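Local coordinates for protein chitinase (Thermococcus kodakarensis KOD1, PDB 5DHD) that hydrolyses chitin, the fragment here being one of its chitin-binding domains, which probably holds the enzyme on its insoluble substrate, at residues Val35-Lys40 with Glu83-Ile88; Asp41-Ser46 with Phe77-Ser82. All blocks are in the same frame, centred on the assembly; numbering follows the deposited sequence.

Overall arrangement
The domain is a sandwich of two antiparallel sheets, consistent with its cellulose-binding-domain family, and the two contacts sit at one end of it, their centres about 9 Å apart. Interaction 1 pairs strand 34-39 with strand 85-92 in one sheet; interaction 2 pairs strand 45-49 with strand 72-79 in the other. The chain passes from sheet to sheet twice here, through Lys40-Ser44 and through Gly81-Ser84, and these neighbouring connections are tied where Ser84 OG lies 2.7 Å from Ser43 OG, a probable hydrogen bond. Leu39 CD1 also packs on Ser44 CA at 3.7 Å. Polyethylene glycol is bound directly at interaction 1, whereas the Ile78 side chain of interaction 2 is about 9 Å from one such molecule.

Interaction 1 (Val35-Lys40 with Glu83-Ile88). With PE3 (3,6,9,12,15,18,21,24,27,30,33,36,39-tridecaoxahentetracontane-1,41-diol), chain E; PE3 (3,6,9,12,15,18,21,24,27,30,33,36,39-tridecaoxahentetracontane-1,41-diol), chain H; PE3 (3,6,9,12,15,18,21,24,27,30,33,36,39-tridecaoxahentetracontane-1,41-diol), chain F.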
loop_
_atom_site.group_PDB
_atom_site.type_symbol
_atom_site.label_atom_id
_atom_site.label_comp_id
_atom_site.label_asym_id
_atom_site.label_seq_id
_atom_site.Cartn_x
_atom_site.Cartn_y
_atom_site.Cartn_z
ATOM N N VAL A 35 5.063 2.208 -0.313
ATOM C CA VAL A 35 3.809 2.089 -1.040
ATOM C C VAL A 35 3.056 3.406 -0.889
ATOM O O VAL A 35 2.733 3.823 0.223
ATOM C CB VAL A 35 2.966 0.923 -0.528
ATOM C CG1 VAL A 35 1.552 0.982 -1.108
ATOM C CG2 VAL A 35 3.622 -0.382 -0.942
ATOM N N LYS A 36 2.798 4.067 -2.014
ATOM C CA LYS A 36 2.092 5.340 -2.022
ATOM C C LYS A 36 0.669 5.138 -2.496
ATOM O O LYS A 36 0.435 4.599 -3.581
ATOM C CB LYS A 36 2.795 6.354 -2.927
ATOM C CG LYS A 36 4.190 6.725 -2.477
ATOM C CD LYS A 36 4.632 7.949 -3.252
ATOM C CE LYS A 36 5.850 8.552 -2.633
ATOM N NZ LYS A 36 6.342 9.723 -3.398
ATOM N N VAL A 37 -0.276 5.601 -1.688
ATOM C CA VAL A 37 -1.692 5.446 -1.980
ATOM C C VAL A 37 -2.388 6.785 -2.178
ATOM O O VAL A 37 -2.226 7.704 -1.373
ATOM C CB VAL A 37 -2.374 4.697 -0.822
ATOM C CG1 VAL A 37 -3.861 4.529 -1.101
ATOM C CG2 VAL A 37 -1.683 3.349 -0.591
ATOM N N LYS A 38 -3.161 6.885 -3.255
ATOM C CA LYS A 38 -3.921 8.092 -3.559
ATOM C C LYS A 38 -5.388 7.808 -3.264
ATOM O O LYS A 38 -5.964 6.864 -3.808
ATOM C CB LYS A 38 -3.773 8.473 -5.035
ATOM C CG LYS A 38 -4.620 9.691 -5.467
ATOM C CD LYS A 38 -4.122 10.980 -4.829
ATOM C CE LYS A 38 -4.896 12.199 -5.343
ATOM N NZ LYS A 38 -6.372 12.101 -5.088
ATOM N N LEU A 39 -5.987 8.618 -2.401
ATOM C CA LEU A 39 -7.390 8.449 -2.038
ATOM C C LEU A 39 -8.249 9.536 -2.669
ATOM O O LEU A 39 -7.759 10.622 -2.973
ATOM C CB LEU A 39 -7.567 8.575 -0.521
ATOM C CG LEU A 39 -6.777 7.643 0.395
ATOM C CD1 LEU A 39 -7.111 7.953 1.848
ATOM C CD2 LEU A 39 -7.113 6.200 0.056
ATOM N N LYS A 40 -9.531 9.243 -2.860
ATOM C CA LYS A 40 -10.447 10.240 -3.399
ATOM C C LYS A 40 -10.580 11.326 -2.337
ATOM O O LYS A 40 -10.452 11.049 -1.145
ATOM C CB LYS A 40 -11.811 9.600 -3.645
ATOM C CG LYS A 40 -11.935 8.868 -4.964
ATOM C CD LYS A 40 -13.381 8.454 -5.216
ATOM C CE LYS A 40 -13.572 6.960 -5.031
ATOM N NZ LYS A 40 -15.007 6.564 -5.121
ATOM N N GLU A 83 -14.651 2.025 -1.934
ATOM C CA GLU A 83 -13.565 1.988 -2.910
ATOM C C GLU A 83 -12.995 3.373 -3.193
ATOM O O GLU A 83 -13.002 3.847 -4.329
ATOM C CB GLU A 83 -14.084 1.355 -4.205
ATOM C CG GLU A 83 -14.517 -0.092 -3.995
ATOM C CD GLU A 83 -15.042 -0.749 -5.254
ATOM O OE1 GLU A 83 -14.293 -0.825 -6.252
ATOM O OE2 GLU A 83 -16.210 -1.190 -5.239
ATOM N N SER A 84 -12.474 4.009 -2.149
ATOM C CA SER A 84 -11.919 5.349 -2.280
ATOM C C SER A 84 -10.478 5.408 -2.790
ATOM O O SER A 84 -9.986 6.490 -3.122
ATOM C CB SER A 84 -12.011 6.093 -0.961
ATOM O OG SER A 84 -11.066 5.573 -0.051
ATOM N N VAL A 85 -9.793 4.268 -2.849
ATOM C CA VAL A 85 -8.419 4.269 -3.352
ATOM C C VAL A 85 -8.422 4.381 -4.873
ATOM O O VAL A 85 -9.011 3.549 -5.568
ATOM C CB VAL A 85 -7.645 2.987 -2.955
ATOM C CG1 VAL A 85 -6.305 2.929 -3.704
ATOM C CG2 VAL A 85 -7.387 2.978 -1.455
ATOM N N GLU A 86 -7.759 5.413 -5.385
ATOM C CA GLU A 86 -7.694 5.629 -6.824
ATOM C C GLU A 86 -6.482 4.955 -7.448
ATOM O O GLU A 86 -6.534 4.531 -8.603
ATOM C CB GLU A 86 -7.631 7.120 -7.129
ATOM C CG GLU A 86 -8.789 7.898 -6.530
ATOM C CD GLU A 86 -8.774 9.360 -6.909
ATOM O OE1 GLU A 86 -7.675 9.920 -7.111
ATOM O OE2 GLU A 86 -9.870 9.950 -6.994
ATOM N N ALA A 87 -5.389 4.868 -6.693
ATOM C CA ALA A 87 -4.170 4.240 -7.197
ATOM C C ALA A 87 -3.221 3.854 -6.071
ATOM O O ALA A 87 -3.217 4.473 -5.008
ATOM C CB ALA A 87 -3.441 5.212 -8.147
ATOM N N ILE A 88 -2.425 2.817 -6.316
ATOM C CA ILE A 88 -1.437 2.345 -5.351
ATOM C C ILE A 88 -0.139 2.148 -6.126
ATOM O O ILE A 88 -0.123 1.473 -7.159
ATOM C CB ILE A 88 -1.855 1.009 -4.681
ATOM C CG1 ILE A 88 -3.191 1.191 -3.928
ATOM C CG2 ILE A 88 -0.723 0.517 -3.749
ATOM C CD1 ILE A 88 -3.734 -0.100 -3.287
HETATM C C18 PE3 E . 5.226 9.921 -6.710
HETATM C C17 PE3 E . 6.698 9.700 -7.029
HETATM O O16 PE3 E . 7.195 8.824 -6.031
HETATM C C15 PE3 E . 8.564 8.520 -6.202
HETATM C C14 PE3 E . 8.950 7.601 -5.059
HETATM O O13 PE3 E . 8.959 8.410 -3.894
HETATM C C12 PE3 E . 9.272 7.579 -2.793
HETATM C C11 PE3 E . 9.305 8.444 -1.538
HETATM O O10 PE3 E . 8.119 9.204 -1.376
HETATM C C9 PE3 E . 8.314 9.921 -0.159
HETATM C C8 PE3 E . 7.140 10.818 0.210
HETATM O O7 PE3 E . 6.569 11.398 -0.953
HETATM C C6 PE3 E . 5.474 12.178 -0.489
HETATM C C5 PE3 E . 4.751 12.900 -1.629
HETATM O O4 PE3 E . 4.636 12.050 -2.762
HETATM O O13 PE3 H . -8.281 1.406 -13.049
HETATM C C12 PE3 H . -7.591 0.846 -11.882
HETATM C C11 PE3 H . -7.687 1.748 -10.689
HETATM O O10 PE3 H . -8.932 1.550 -9.957
HETATM C C9 PE3 H . -9.036 2.537 -8.876
HETATM C C8 PE3 H . -10.380 2.437 -8.088
HETATM O O7 PE3 H . -11.544 2.546 -9.023
HETATM C C6 PE3 H . -12.788 2.449 -8.255
HETATM C C30 PE3 F . -1.770 1.381 -13.427
HETATM C C29 PE3 F . -1.602 2.372 -12.275
HETATM O O28 PE3 F . -2.224 3.596 -12.628
HETATM C C27 PE3 F . -2.052 4.500 -11.534
HETATM C C26 PE3 F . -2.694 5.849 -11.872
HETATM O O25 PE3 F . -4.119 5.761 -11.756
#
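The side chains of Lys38 and Glu86 run alongside each other in the same direction. Lys38 starts with CG anti to its backbone N (chi1 176°) and then bends at chi2 and chi4; only a long, flexible chain can so curl NZ back to two acceptors, Leu39 O at 2.9 Å and Glu86 OE1 at 3.2 Å. The ammonium meets the carboxylate from above its plane. Glutamate is long enough to reach Lys40 too, OE2 resting 3.1 Å from its CG. In the backbone, Glu86 and Ala87 both face Lys38, a classic beta bulge: Lys38 N donates to Ala87 O (3.0 Å, 175°) and Glu86 N to Lys38 O (2.8 Å).

The face bearing Val37, Leu39 and Val85 is apolar. Val85 CG2 meets Leu39 CD2 at 3.6 Å, and the Val85 side chain lies roughly perpendicular to that of Val37. Both valines pack against Phe77, Leu39 against Ala79. Lys36 NZ is gripped by four ether oxygens of a polyethylene glycol.

An alanine in place of Glu86 would probably leave the Lys38 ammonium bonded to Leu39 O but without a counter-charge. Sharing NZ between Glu86 OE1 and Leu39 O probably holds the lysine curled over the bulge, while the valines and Leu39 pack inward.

Interaction 2 (Asp41-Ser46 with Phe77-Ser82); sequences DGSSVS and FIATGS
CG2 of Val45 approaches the Phe77 ring obliquely, 4.1 Å from CD2, and the two side chains cross at about a right angle. The ring also stacks with Phe62 and meets the ring of Tyr21, their planes about 15° apart. Val37 of the other sheet touches it too, so a large flat residue suits this buried place between the sheets. Phe77 reaches it with CG set between its backbone N and carbonyl carbon (chi1 59°).

The second flat group is the Thr80 peptide carbonyl. Ser43 OG donates to Thr80 O at 2.8 Å, in the carbonyl plane and on a lone pair; the same hydroxyl is also bonded to Ser84, just before the next strand. Thr80 is held through its side chain and its N as well: its OG1 accepts Ser44 N at 3.1 Å, and its N donates to Ser44 O at 2.9 Å. Beyond the non-hydrogen-bonded pair Val45-Ala79, Ser46 N donates to Ile78 O at 2.8 Å, and the pairing continues to Ser47.

At the outer edge, one water bridges Gly42 O, Ser44 OG and Thr80 OG1, lying 2.8 Å from the last. Serine suits position 43 and threonine position 80 because each hydroxyl reaches the backbone across the contact. As regular strand pairing runs out, these two side chains take over part of the hydrogen bonding, fastening the end of the sheet where both strands leave it.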
loop_
_atom_site.group_PDB
_atom_site.type_symbol
_atom_site.label_atom_id
_atom_site.label_comp_id
_atom_site.label_asym_id
_atom_site.label_seq_id
_atom_site.Cartn_x
_atom_site.Cartn_y
_atom_site.Cartn_z
ATOM N N ASP A 41 -10.841 12.560 -2.757
ATOM C CA ASP A 41 -10.977 13.654 -1.803
ATOM C C ASP A 41 -12.064 13.348 -0.784
ATOM O O ASP A 41 -13.130 12.838 -1.131
ATOM C CB ASP A 41 -11.306 14.964 -2.530
ATOM C CG ASP A 41 -10.225 15.371 -3.504
ATOM O OD1 ASP A 41 -9.036 15.345 -3.115
ATOM O OD2 ASP A 41 -10.563 15.723 -4.655
ATOM N N GLY A 42 -11.785 13.652 0.479
ATOM C CA GLY A 42 -12.757 13.403 1.525
ATOM C C GLY A 42 -12.566 12.078 2.238
ATOM O O GLY A 42 -13.174 11.838 3.280
ATOM N N SER A 43 -11.734 11.206 1.679
ATOM C CA SER A 43 -11.482 9.910 2.295
ATOM C C SER A 43 -10.183 9.941 3.089
ATOM O O SER A 43 -9.298 10.751 2.825
ATOM C CB SER A 43 -11.407 8.791 1.233
ATOM O OG SER A 43 -11.118 7.511 1.807
ATOM N N SER A 44 -10.082 9.056 4.072
ATOM C CA SER A 44 -8.879 8.965 4.880
ATOM C C SER A 44 -8.711 7.531 5.355
ATOM O O SER A 44 -9.661 6.747 5.348
ATOM C CB SER A 44 -8.932 9.896 6.109
ATOM O OG SER A 44 -9.978 9.555 6.988
ATOM N N VAL A 45 -7.492 7.183 5.741
ATOM C CA VAL A 45 -7.219 5.847 6.243
ATOM C C VAL A 45 -7.619 5.834 7.708
ATOM O O VAL A 45 -7.133 6.648 8.501
ATOM C CB VAL A 45 -5.724 5.493 6.077
ATOM C CG1 VAL A 45 -5.382 4.231 6.857
ATOM C CG2 VAL A 45 -5.428 5.293 4.617
ATOM N N SER A 46 -8.518 4.926 8.067
ATOM C CA SER A 46 -8.986 4.827 9.444
ATOM C C SER A 46 -8.307 3.712 10.232
ATOM O O SER A 46 -8.324 3.717 11.465
ATOM C CB SER A 46 -10.504 4.656 9.478
ATOM O OG SER A 46 -10.910 3.564 8.691
ATOM N N PHE A 77 -4.906 -1.906 5.145
ATOM C CA PHE A 77 -5.465 -0.688 5.692
ATOM C C PHE A 77 -6.928 -0.584 5.310
ATOM O O PHE A 77 -7.406 -1.285 4.412
ATOM C CB PHE A 77 -4.722 0.573 5.194
ATOM C CG PHE A 77 -4.725 0.748 3.700
ATOM C CD1 PHE A 77 -3.749 0.157 2.909
ATOM C CD2 PHE A 77 -5.695 1.543 3.096
ATOM C CE1 PHE A 77 -3.741 0.356 1.514
ATOM C CE2 PHE A 77 -5.691 1.756 1.705
ATOM C CZ PHE A 77 -4.719 1.162 0.919
ATOM N N ILE A 78 -7.643 0.275 6.020
ATOM C CA ILE A 78 -9.046 0.511 5.736
ATOM C C ILE A 78 -9.185 1.997 5.467
ATOM O O ILE A 78 -8.672 2.822 6.228
ATOM C CB ILE A 78 -9.964 0.123 6.917
ATOM C CG1 ILE A 78 -9.901 -1.394 7.138
ATOM C CG2 ILE A 78 -11.417 0.591 6.623
ATOM C CD1 ILE A 78 -10.538 -1.869 8.451
ATOM N N ALA A 79 -9.845 2.337 4.365
ATOM C CA ALA A 79 -10.073 3.730 4.002
ATOM C C ALA A 79 -11.571 3.987 4.115
ATOM O O ALA A 79 -12.384 3.092 3.876
ATOM C CB ALA A 79 -9.583 4.025 2.580
ATOM N N THR A 80 -11.943 5.205 4.486
ATOM C CA THR A 80 -13.353 5.532 4.631
ATOM C C THR A 80 -14.031 5.633 3.275
ATOM O O THR A 80 -13.433 6.085 2.298
ATOM C CB THR A 80 -13.531 6.855 5.385
ATOM O OG1 THR A 80 -12.914 7.918 4.654
ATOM C CG2 THR A 80 -12.903 6.739 6.779
ATOM N N GLY A 81 -15.286 5.200 3.225
ATOM C CA GLY A 81 -16.027 5.253 1.981
ATOM C C GLY A 81 -15.898 3.991 1.151
ATOM O O GLY A 81 -15.139 3.075 1.485
ATOM N N SER A 82 -16.646 3.957 0.056
ATOM C CA SER A 82 -16.669 2.821 -0.854
ATOM C C SER A 82 -15.615 2.944 -1.952
ATOM O O SER A 82 -15.674 3.848 -2.787
ATOM C CB SER A 82 -18.065 2.726 -1.464
ATOM O OG SER A 82 -18.127 1.676 -2.402
HETATM O O HOH W 1 -12.809 10.506 5.836
HETATM O O HOH W 2 -15.202 9.335 2.499
#